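Local coordinates for protein porin (Acinetobacter baumannii AB307-0294, PDB 5DL7) that probably forms a substrate-selective beta-barrel channel of the OprD family through the outer membrane, letting small solutes into the periplasm, at residues Y31-Y36 / Y43-D48; N264-G269 / M285-S290; T291-L296 / D311-D316. All blocks are in the same frame, centred on the assembly; numbering follows the deposited sequence.

Contact 1 (Y31-Y36 / Y43-D48); sequences YFDRDY and YTAARD. With CA (calcium ion), chain D.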
loop_
_atom_site.group_PDB
_atom_site.type_symbol
_atom_site.label_atom_id
_atom_site.label_comp_id
_atom_site.label_asym_id
_atom_site.label_seq_id
_atom_site.Cartn_x
_atom_site.Cartn_y
_atom_site.Cartn_z
ATOM N N TYR A 31 -7.592 -10.305 11.362
ATOM C CA TYR A 31 -8.277 -11.436 10.723
ATOM C C TYR A 31 -8.566 -11.076 9.271
ATOM O O TYR A 31 -9.035 -9.931 9.016
ATOM C CB TYR A 31 -9.647 -11.615 11.417
ATOM C CG TYR A 31 -10.507 -12.684 10.796
ATOM C CD1 TYR A 31 -10.062 -14.022 10.773
ATOM C CD2 TYR A 31 -11.678 -12.380 10.106
ATOM C CE1 TYR A 31 -10.840 -15.027 10.198
ATOM C CE2 TYR A 31 -12.445 -13.385 9.491
ATOM C CZ TYR A 31 -12.008 -14.708 9.580
ATOM O OH TYR A 31 -12.747 -15.692 8.992
ATOM N N PHE A 32 -8.261 -11.984 8.371
ATOM C CA PHE A 32 -8.382 -11.734 6.913
ATOM C C PHE A 32 -9.140 -12.919 6.340
ATOM O O PHE A 32 -8.787 -14.043 6.600
ATOM C CB PHE A 32 -6.992 -11.693 6.280
ATOM C CG PHE A 32 -6.974 -11.466 4.774
ATOM C CD1 PHE A 32 -7.247 -12.520 3.892
ATOM C CD2 PHE A 32 -6.659 -10.210 4.242
ATOM C CE1 PHE A 32 -7.251 -12.336 2.532
ATOM C CE2 PHE A 32 -6.641 -10.013 2.850
ATOM C CZ PHE A 32 -6.968 -11.075 2.010
ATOM N N ASP A 33 -10.233 -12.609 5.662
ATOM C CA ASP A 33 -11.019 -13.721 5.014
ATOM C C ASP A 33 -11.416 -13.217 3.651
ATOM O O ASP A 33 -12.395 -12.444 3.558
ATOM C CB ASP A 33 -12.259 -13.922 5.844
ATOM C CG ASP A 33 -13.272 -15.003 5.188
ATOM O OD1 ASP A 33 -12.707 -15.969 4.586
ATOM O OD2 ASP A 33 -14.564 -14.806 5.303
ATOM N N ARG A 34 -10.864 -13.766 2.583
ATOM C CA ARG A 34 -11.322 -13.443 1.236
ATOM C C ARG A 34 -12.063 -14.785 0.779
ATOM O O ARG A 34 -11.473 -15.758 0.410
ATOM C CB ARG A 34 -10.167 -13.114 0.359
ATOM C CG ARG A 34 -10.501 -12.871 -1.111
ATOM C CD ARG A 34 -9.366 -12.538 -1.986
ATOM N NE ARG A 34 -8.864 -11.171 -1.640
ATOM C CZ ARG A 34 -7.660 -10.711 -1.851
ATOM N NH1 ARG A 34 -6.770 -11.359 -2.561
ATOM N NH2 ARG A 34 -7.367 -9.412 -1.617
ATOM N N ASP A 35 -13.360 -14.747 0.880
ATOM C CA ASP A 35 -14.182 -15.965 0.653
ATOM C C ASP A 35 -14.617 -15.921 -0.736
ATOM O O ASP A 35 -15.567 -15.225 -1.182
ATOM C CB ASP A 35 -15.321 -15.957 1.601
ATOM C CG ASP A 35 -16.115 -17.261 1.508
ATOM O OD1 ASP A 35 -16.043 -17.938 0.471
ATOM O OD2 ASP A 35 -16.802 -17.432 2.552
ATOM N N TYR A 36 -13.958 -16.767 -1.541
ATOM C CA TYR A 36 -14.234 -16.879 -2.979
ATOM C C TYR A 36 -15.623 -17.317 -3.243
ATOM O O TYR A 36 -16.117 -18.283 -2.610
ATOM C CB TYR A 36 -13.275 -17.862 -3.631
ATOM C CG TYR A 36 -11.883 -17.621 -3.369
ATOM C CD1 TYR A 36 -11.247 -16.430 -3.701
ATOM C CD2 TYR A 36 -11.066 -18.643 -2.735
ATOM C CE1 TYR A 36 -9.867 -16.207 -3.516
ATOM C CE2 TYR A 36 -9.744 -18.450 -2.513
ATOM C CZ TYR A 36 -9.114 -17.188 -2.886
ATOM O OH TYR A 36 -7.792 -17.099 -2.650
ATOM N N TYR A 43 -9.483 -24.429 -2.863
ATOM C CA TYR A 43 -9.629 -23.572 -1.699
ATOM C C TYR A 43 -10.986 -22.898 -1.731
ATOM O O TYR A 43 -11.455 -22.527 -2.828
ATOM C CB TYR A 43 -8.535 -22.453 -1.695
ATOM C CG TYR A 43 -7.155 -23.033 -1.448
ATOM C CD1 TYR A 43 -6.943 -23.842 -0.357
ATOM C CD2 TYR A 43 -6.110 -22.833 -2.348
ATOM C CE1 TYR A 43 -5.728 -24.473 -0.167
ATOM C CE2 TYR A 43 -4.867 -23.450 -2.179
ATOM C CZ TYR A 43 -4.704 -24.260 -1.072
ATOM O OH TYR A 43 -3.538 -24.947 -0.861
ATOM N N THR A 44 -11.620 -22.799 -0.550
ATOM C CA THR A 44 -12.872 -22.060 -0.427
ATOM C C THR A 44 -12.729 -20.592 -0.118
ATOM O O THR A 44 -13.696 -19.839 -0.323
ATOM C CB THR A 44 -13.799 -22.632 0.558
ATOM O OG1 THR A 44 -15.127 -22.024 0.259
ATOM C CG2 THR A 44 -13.337 -22.499 1.898
ATOM N N ALA A 45 -11.543 -20.239 0.354
ATOM C CA ALA A 45 -11.264 -18.868 0.828
ATOM C C ALA A 45 -9.767 -18.754 1.064
ATOM O O ALA A 45 -9.080 -19.804 1.161
ATOM C CB ALA A 45 -12.016 -18.577 2.132
ATOM N N ALA A 46 -9.249 -17.514 0.987
ATOM C CA ALA A 46 -7.909 -17.156 1.512
ATOM C C ALA A 46 -8.169 -16.637 2.912
ATOM O O ALA A 46 -9.005 -15.691 3.074
ATOM C CB ALA A 46 -7.227 -16.092 0.698
ATOM N N ARG A 47 -7.499 -17.177 3.941
ATOM C CA ARG A 47 -7.934 -16.824 5.304
ATOM C C ARG A 47 -6.779 -17.023 6.256
ATOM O O ARG A 47 -6.024 -17.967 6.085
ATOM C CB ARG A 47 -9.047 -17.741 5.802
ATOM C CG ARG A 47 -9.775 -17.414 7.084
ATOM C CD ARG A 47 -10.952 -18.384 7.373
ATOM N NE ARG A 47 -11.962 -18.152 6.399
ATOM C CZ ARG A 47 -13.140 -18.848 6.253
ATOM N NH1 ARG A 47 -13.340 -19.911 6.969
ATOM N NH2 ARG A 47 -13.988 -18.549 5.313
ATOM N N ASP A 48 -6.689 -16.125 7.238
ATOM C CA ASP A 48 -5.737 -16.344 8.361
ATOM C C ASP A 48 -6.178 -15.408 9.499
ATOM O O ASP A 48 -6.925 -14.457 9.341
ATOM C CB ASP A 48 -4.271 -16.007 8.009
ATOM C CG ASP A 48 -3.509 -17.050 7.306
ATOM O OD1 ASP A 48 -3.317 -18.184 7.797
ATOM O OD2 ASP A 48 -3.010 -16.758 6.086
HETATM CA CA CA D . -16.068 -19.782 -0.752
HETATM O O HOH W 1 -18.249 -19.123 -0.703
#

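Contact 2 (N264-G269 / M285-S290); sequences NRHISG and MQSFGS. With C8E ((hydroxyethyloxy)tri(ethyloxy)octane), chain L.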
loop_
_atom_site.group_PDB
_atom_site.type_symbol
_atom_site.label_atom_id
_atom_site.label_comp_id
_atom_site.label_asym_id
_atom_site.label_seq_id
_atom_site.Cartn_x
_atom_site.Cartn_y
_atom_site.Cartn_z
ATOM N N ASN A 264 2.837 1.357 -20.989
ATOM C CA ASN A 264 1.672 1.764 -20.240
ATOM C C ASN A 264 1.762 3.255 -19.852
ATOM O O ASN A 264 2.797 3.707 -19.422
ATOM C CB ASN A 264 1.571 0.917 -18.957
ATOM C CG ASN A 264 0.345 1.284 -18.186
ATOM O OD1 ASN A 264 0.391 2.054 -17.199
ATOM N ND2 ASN A 264 -0.800 0.656 -18.558
ATOM N N ARG A 265 0.647 3.889 -20.001
ATOM C CA ARG A 265 0.380 5.159 -19.263
ATOM C C ARG A 265 -0.798 4.922 -18.438
ATOM O O ARG A 265 -1.771 4.294 -18.872
ATOM C CB ARG A 265 0.063 6.356 -20.209
ATOM C CG ARG A 265 1.272 6.962 -20.869
ATOM C CD ARG A 265 1.992 6.113 -21.867
ATOM N NE ARG A 265 1.146 5.798 -22.966
ATOM C CZ ARG A 265 1.323 4.828 -23.863
ATOM N NH1 ARG A 265 0.412 4.590 -24.826
ATOM N NH2 ARG A 265 2.334 4.011 -23.661
ATOM N N HIS A 266 -0.798 5.419 -17.202
ATOM C CA HIS A 266 -1.930 5.216 -16.326
ATOM C C HIS A 266 -2.298 6.551 -15.625
ATOM O O HIS A 266 -1.375 7.175 -15.055
ATOM C CB HIS A 266 -1.608 4.127 -15.272
ATOM C CG HIS A 266 -2.857 3.657 -14.592
ATOM N ND1 HIS A 266 -3.426 4.347 -13.568
ATOM C CD2 HIS A 266 -3.696 2.598 -14.869
ATOM C CE1 HIS A 266 -4.587 3.763 -13.285
ATOM N NE2 HIS A 266 -4.766 2.720 -14.073
ATOM N N ILE A 267 -3.560 6.936 -15.743
ATOM C CA ILE A 267 -3.975 8.211 -15.081
ATOM C C ILE A 267 -4.997 7.802 -14.112
ATOM O O ILE A 267 -5.863 6.965 -14.384
ATOM C CB ILE A 267 -4.456 9.193 -16.198
ATOM C CG1 ILE A 267 -4.849 10.477 -15.564
ATOM C CG2 ILE A 267 -5.690 8.619 -16.793
ATOM C CD1 ILE A 267 -3.650 11.186 -14.961
ATOM N N SER A 268 -4.974 8.406 -12.916
ATOM C CA SER A 268 -6.015 8.206 -11.908
ATOM C C SER A 268 -6.246 9.476 -11.131
ATOM O O SER A 268 -5.312 10.277 -10.939
ATOM C CB SER A 268 -5.697 7.028 -11.037
ATOM O OG SER A 268 -4.482 7.080 -10.308
ATOM N N GLY A 269 -7.498 9.672 -10.745
ATOM C CA GLY A 269 -7.809 10.914 -9.957
ATOM C C GLY A 269 -8.984 10.603 -9.051
ATOM O O GLY A 269 -9.933 9.872 -9.399
ATOM N N MET A 285 -10.153 6.203 -13.359
ATOM C CA MET A 285 -8.861 5.725 -13.795
ATOM C C MET A 285 -8.930 5.248 -15.208
ATOM O O MET A 285 -9.937 4.738 -15.634
ATOM C CB MET A 285 -8.233 4.637 -12.898
ATOM C CG MET A 285 -8.343 4.874 -11.400
ATOM S SD MET A 285 -7.213 3.935 -10.398
ATOM C CE MET A 285 -7.864 2.265 -10.604
ATOM N N GLN A 286 -7.802 5.354 -15.876
ATOM C CA GLN A 286 -7.661 4.683 -17.170
ATOM C C GLN A 286 -6.254 4.299 -17.536
ATOM O O GLN A 286 -5.310 5.061 -17.353
ATOM C CB GLN A 286 -8.245 5.588 -18.288
ATOM C CG GLN A 286 -8.236 5.024 -19.695
ATOM C CD GLN A 286 -9.042 5.844 -20.714
ATOM O OE1 GLN A 286 -9.776 6.741 -20.336
ATOM N NE2 GLN A 286 -9.034 5.389 -21.974
ATOM N N SER A 287 -6.121 3.057 -18.027
ATOM C CA SER A 287 -4.934 2.605 -18.603
ATOM C C SER A 287 -4.841 2.774 -20.073
ATOM O O SER A 287 -5.807 2.462 -20.801
ATOM C CB SER A 287 -4.839 1.080 -18.217
ATOM O OG SER A 287 -3.621 0.550 -18.620
ATOM N N PHE A 288 -3.649 3.143 -20.555
ATOM C CA PHE A 288 -3.398 3.281 -21.987
ATOM C C PHE A 288 -2.144 2.506 -22.372
ATOM O O PHE A 288 -1.215 2.476 -21.607
ATOM C CB PHE A 288 -3.086 4.751 -22.411
ATOM C CG PHE A 288 -4.210 5.708 -22.002
ATOM C CD1 PHE A 288 -4.265 6.226 -20.753
ATOM C CD2 PHE A 288 -5.235 6.026 -22.988
ATOM C CE1 PHE A 288 -5.336 7.060 -20.389
ATOM C CE2 PHE A 288 -6.192 7.002 -22.681
ATOM C CZ PHE A 288 -6.213 7.489 -21.373
ATOM N N GLY A 289 -2.105 2.002 -23.627
ATOM C CA GLY A 289 -0.895 1.331 -24.057
ATOM C C GLY A 289 -1.034 -0.193 -24.192
ATOM O O GLY A 289 -2.102 -0.686 -23.947
ATOM N N SER A 290 0.015 -0.793 -24.692
ATOM C CA SER A 290 -0.029 -2.282 -25.000
ATOM C C SER A 290 -0.121 -3.189 -23.793
ATOM O O SER A 290 -0.488 -4.369 -23.966
ATOM C CB SER A 290 1.247 -2.708 -25.763
ATOM O OG SER A 290 1.305 -1.942 -26.929
HETATM C C11 C8E L . 0.048 8.766 -24.936
HETATM O O12 C8E L . -0.621 7.829 -23.969
HETATM C C13 C8E L . -2.012 8.040 -23.928
HETATM C C14 C8E L . -2.603 7.509 -25.236
HETATM O O15 C8E L . -2.080 6.175 -25.626
HETATM C C16 C8E L . -2.961 5.699 -26.624
HETATM C C17 C8E L . -2.566 4.280 -26.938
HETATM O O18 C8E L . -1.255 4.338 -27.505
HETATM C C19 C8E L . -0.827 3.014 -27.915
HETATM C C20 C8E L . 0.670 2.957 -28.072
HETATM O O21 C8E L . 1.407 2.798 -26.805
#

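Contact 3 (T291-L296 / D311-D316); sequences TGLPFL and DYSNKD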
loop_
_atom_site.group_PDB
_atom_site.type_symbol
_atom_site.label_atom_id
_atom_site.label_comp_id
_atom_site.label_asym_id
_atom_site.label_seq_id
_atom_site.Cartn_x
_atom_site.Cartn_y
_atom_site.Cartn_z
ATOM N N THR A 291 0.180 -2.727 -22.631
ATOM C CA THR A 291 0.127 -3.472 -21.375
ATOM C C THR A 291 -0.562 -2.829 -20.289
ATOM O O THR A 291 -0.726 -1.582 -20.328
ATOM C CB THR A 291 1.554 -3.953 -20.957
ATOM O OG1 THR A 291 2.331 -2.818 -20.347
ATOM C CG2 THR A 291 2.354 -4.561 -22.042
ATOM N N GLY A 292 -0.739 -3.511 -19.179
ATOM C CA GLY A 292 -1.153 -2.887 -17.982
ATOM C C GLY A 292 0.040 -2.259 -17.285
ATOM O O GLY A 292 1.151 -2.218 -17.724
ATOM N N LEU A 293 -0.246 -1.756 -16.101
ATOM C CA LEU A 293 0.691 -1.022 -15.260
ATOM C C LEU A 293 1.656 -1.966 -14.449
ATOM O O LEU A 293 1.167 -2.799 -13.727
ATOM C CB LEU A 293 -0.032 -0.202 -14.196
ATOM C CG LEU A 293 0.767 0.666 -13.232
ATOM C CD1 LEU A 293 1.526 1.760 -13.942
ATOM C CD2 LEU A 293 -0.084 1.135 -12.080
ATOM N N PRO A 294 2.928 -1.824 -14.637
ATOM C CA PRO A 294 3.886 -2.550 -13.735
ATOM C C PRO A 294 4.173 -1.810 -12.471
ATOM O O PRO A 294 4.134 -0.587 -12.403
ATOM C CB PRO A 294 5.209 -2.664 -14.533
ATOM C CG PRO A 294 5.177 -1.323 -15.327
ATOM C CD PRO A 294 3.715 -1.016 -15.613
ATOM N N PHE A 295 4.539 -2.603 -11.426
ATOM C CA PHE A 295 4.989 -2.064 -10.143
ATOM C C PHE A 295 5.727 -3.159 -9.375
ATOM O O PHE A 295 5.632 -4.311 -9.826
ATOM C CB PHE A 295 3.828 -1.396 -9.330
ATOM C CG PHE A 295 2.542 -2.222 -9.274
ATOM C CD1 PHE A 295 2.382 -3.148 -8.226
ATOM C CD2 PHE A 295 1.508 -2.016 -10.210
ATOM C CE1 PHE A 295 1.249 -3.884 -8.153
ATOM C CE2 PHE A 295 0.391 -2.779 -10.207
ATOM C CZ PHE A 295 0.265 -3.757 -9.184
ATOM N N LEU A 296 6.335 -2.814 -8.304
ATOM C CA LEU A 296 7.178 -3.792 -7.574
ATOM C C LEU A 296 6.364 -4.912 -7.006
ATOM O O LEU A 296 5.200 -4.760 -6.624
ATOM C CB LEU A 296 8.051 -3.061 -6.544
ATOM C CG LEU A 296 9.113 -2.219 -7.181
ATOM C CD1 LEU A 296 9.691 -1.232 -6.141
ATOM C CD2 LEU A 296 10.309 -3.011 -7.677
ATOM N N ASP A 311 -6.521 -4.935 -8.079
ATOM C CA ASP A 311 -5.731 -3.758 -8.353
ATOM C C ASP A 311 -6.348 -2.767 -9.307
ATOM O O ASP A 311 -5.816 -1.619 -9.355
ATOM C CB ASP A 311 -4.297 -4.093 -8.657
ATOM C CG ASP A 311 -4.027 -4.607 -9.941
ATOM O OD1 ASP A 311 -4.867 -4.666 -10.903
ATOM O OD2 ASP A 311 -2.844 -4.528 -10.301
ATOM N N TYR A 312 -7.365 -3.151 -10.059
ATOM C CA TYR A 312 -8.064 -2.229 -11.022
ATOM C C TYR A 312 -7.112 -1.568 -11.994
ATOM O O TYR A 312 -7.460 -0.562 -12.593
ATOM C CB TYR A 312 -8.956 -1.218 -10.275
ATOM C CG TYR A 312 -10.231 -1.790 -9.762
ATOM C CD1 TYR A 312 -10.266 -2.346 -8.551
ATOM C CD2 TYR A 312 -11.370 -1.652 -10.432
ATOM C CE1 TYR A 312 -11.438 -2.951 -8.039
ATOM C CE2 TYR A 312 -12.558 -2.184 -9.990
ATOM C CZ TYR A 312 -12.600 -2.819 -8.791
ATOM O OH TYR A 312 -13.746 -3.439 -8.303
ATOM N N SER A 313 -5.965 -2.220 -12.301
ATOM C CA SER A 313 -4.862 -1.643 -13.069
ATOM C C SER A 313 -4.549 -2.423 -14.360
ATOM O O SER A 313 -3.365 -2.354 -14.851
ATOM C CB SER A 313 -3.597 -1.438 -12.165
ATOM O OG SER A 313 -3.945 -0.580 -11.007
ATOM N N ASN A 314 -5.533 -3.132 -14.899
ATOM C CA ASN A 314 -5.322 -3.961 -16.097
ATOM C C ASN A 314 -5.173 -3.130 -17.330
ATOM O O ASN A 314 -5.630 -1.933 -17.388
ATOM C CB ASN A 314 -6.507 -4.884 -16.213
ATOM C CG ASN A 314 -6.530 -5.875 -15.083
ATOM O OD1 ASN A 314 -5.670 -6.775 -15.018
ATOM N ND2 ASN A 314 -7.420 -5.723 -14.094
ATOM N N LYS A 315 -4.615 -3.749 -18.368
ATOM C CA LYS A 315 -4.516 -3.195 -19.721
ATOM C C LYS A 315 -5.939 -2.689 -20.173
ATOM O O LYS A 315 -6.959 -3.395 -20.101
ATOM C CB LYS A 315 -3.968 -4.216 -20.695
ATOM C CG LYS A 315 -3.761 -3.583 -22.066
ATOM C CD LYS A 315 -3.851 -4.286 -23.303
ATOM C CE LYS A 315 -3.695 -3.532 -24.598
ATOM N NZ LYS A 315 -4.889 -3.308 -25.283
ATOM N N ASP A 316 -5.977 -1.442 -20.577
ATOM C CA ASP A 316 -7.137 -0.720 -21.088
ATOM C C ASP A 316 -8.267 -0.472 -20.155
ATOM O O ASP A 316 -9.304 0.074 -20.556
ATOM C CB ASP A 316 -7.650 -1.356 -22.328
ATOM C CG ASP A 316 -6.632 -1.112 -23.549
ATOM O OD1 ASP A 316 -5.707 -0.328 -23.572
ATOM O OD2 ASP A 316 -7.109 -1.630 -24.550
#

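Contact 1 (Y31-Y36 / Y43-D48)
The ring of Tyr36 lies along the backbone of Ala45 and Ala46, and its hydroxyl end meets the methyl of Ala46, OH to CB 3.5 Å. That methyl is the bump on this face: Phe32 CE1 approaches it from another direction, 4.2 Å from Ala46 CB, with the Ala46 carbonyl oxygen at the ring edge, so the small side chain fills the hollow between two aromatic rings. Arg34 leaves the same face for a salt bridge with Glu408. On the opposite face Asp33 and Arg47 run side by side from a non-hydrogen-bonded pair. The arginine is extended to CD and then bent at chi3 (-68°), which turns NE and NH2 onto a single oxygen, with Asp33 OD1 2.9 Å from Arg47 NE. Both nitrogens reach that oxygen from one face of the carboxylate, and it lies close to the guanidinium plane. The Tyr31 hydroxyl rests on the aliphatic part of this arm, OH to Arg47 CD 3.6 Å, while the Ala45 methyl packs against Asp33 OD1. Backbone bonds pair Phe32 with Asp48 and Arg34 with Ala46; beyond them Tyr36 N makes just a weak one to Thr44 O. There the two segments share a calcium ion, bound by Asp35 OD1 at 2.2 Å, by the carbonyls of Tyr36 and Thr44, by Thr44 OG1 and by a water, with Asp39 from the connecting loop also a ligand. This is an antiparallel beta hairpin of the barrel wall whose turn is closed by a calcium site.

Contact 2 (N264-G269 / M285-S290)
Arg265 and Phe288 face each other as a hydrogen-bonded pair of the antiparallel hairpin, and each satisfies the other's backbone: Arg265 N to Phe288 O and Phe288 N to Arg265 O are both 2.8 Å. Two residues further on, Ile267 and Gln286 repeat the exchange, with Ile267 N 3.0 Å from Gln286 O. On the face carrying Arg265 and Phe288, the guanidinium is supplied with acceptors by a bound detergent molecule. Bends at chi2 and chi3 (67° and 62°) fold the guanidinium over the Phe288 carbonyl, whose oxygen lies over the centre of one face. NE donates to the detergent's O12 and NH1 to both O21 and O15, the NH1 to O21 distance being 2.8 Å; NH2 pairs with Asp263, which also bonds to the detergent. The Phe288 ring packs against the detergent chain and offers its edge to Ile267, CE1 to CG2 3.9 Å. The Gln286 amide oxygen is bound by the Tyr284 hydroxyl.

The other face holds Asn264, His266, Ser268, Met285 and Ser287. Asn264 ND2 gives a weak, bent bond to Ser287 OG (2.8 Å), and its stronger partner is the carbonyl of Thr291. Ser268 OG is bonded to Val304 N, leaving its CB to press on Met285, 3.4 Å from CG, a tight fit. The sulfur continues to the edge of the His266 ring, with Met285 SD 5.0 Å from the ring centroid, while the carbonyl oxygen of Gln286 sits over one ring face. The chemistry thus divides the hairpin: a charged corner beside Asp263 whose donors are met by detergent oxygens, two ether and one terminal, and a buried face where Asn264 and Ser268 bond to the following loop.

Contact 3 (T291-L296 / D311-D316)
Phe295, with CG between its backbone N and carbonyl carbon (chi1 46°), and Asp311, in the corresponding position (chi1 77°), swing ring and carboxylate together. Asp311 OD2 arrives at the ring edge, 3.4 Å from Phe295 CZ, with the two planes 59° apart, so a carboxylate oxygen faces C-H groups instead of the pi cloud. The same carboxylate is doubly employed: OD2 forms a salt bridge with Arg188, and OD1 accepts from Ser313 N at 3.0 Å, an Asx turn. Ser313 OG returns to the Asp311 carbonyl and tightens this bend. Its own carbonyl receives a straight but weak bond, Leu293 N to Ser313 O, 3.4 Å. Gly292 fits closely against the 311-316 segment, its CA 3.6 Å from Lys315 N. Lys315 lays CB and CG along the Thr291 backbone, its CB 3.7 Å from Thr291 C, and sends NZ to Asp316 and Asp354. Both segments belong to the long loop between strands 278-288 and 318-327; Leu293 packs on strands 240-253 and 263-275, and Pro294 and Leu296 on Tyr223 of strand 223-235.

Contacts 2 and 3 are consecutive and touch, their centres about 8 Å apart: the hairpin strand of contact 2 runs directly into the loop that contact 3 folds back on itself. Gly289 O packs on Lys315 CE at 3.3 Å, and Ser287 CB packs on Asn314 O at 3.2 Å. Both also lie near the calcium site of Glu253 and Glu261, with the Arg265 and Thr291 side chains each about 8 Å from a bound calcium ion. Contact 1 stands apart, its centre about 30 Å from that of contact 2 and about 24 Å from that of contact 3, with its own calcium ion in another hairpin of the barrel.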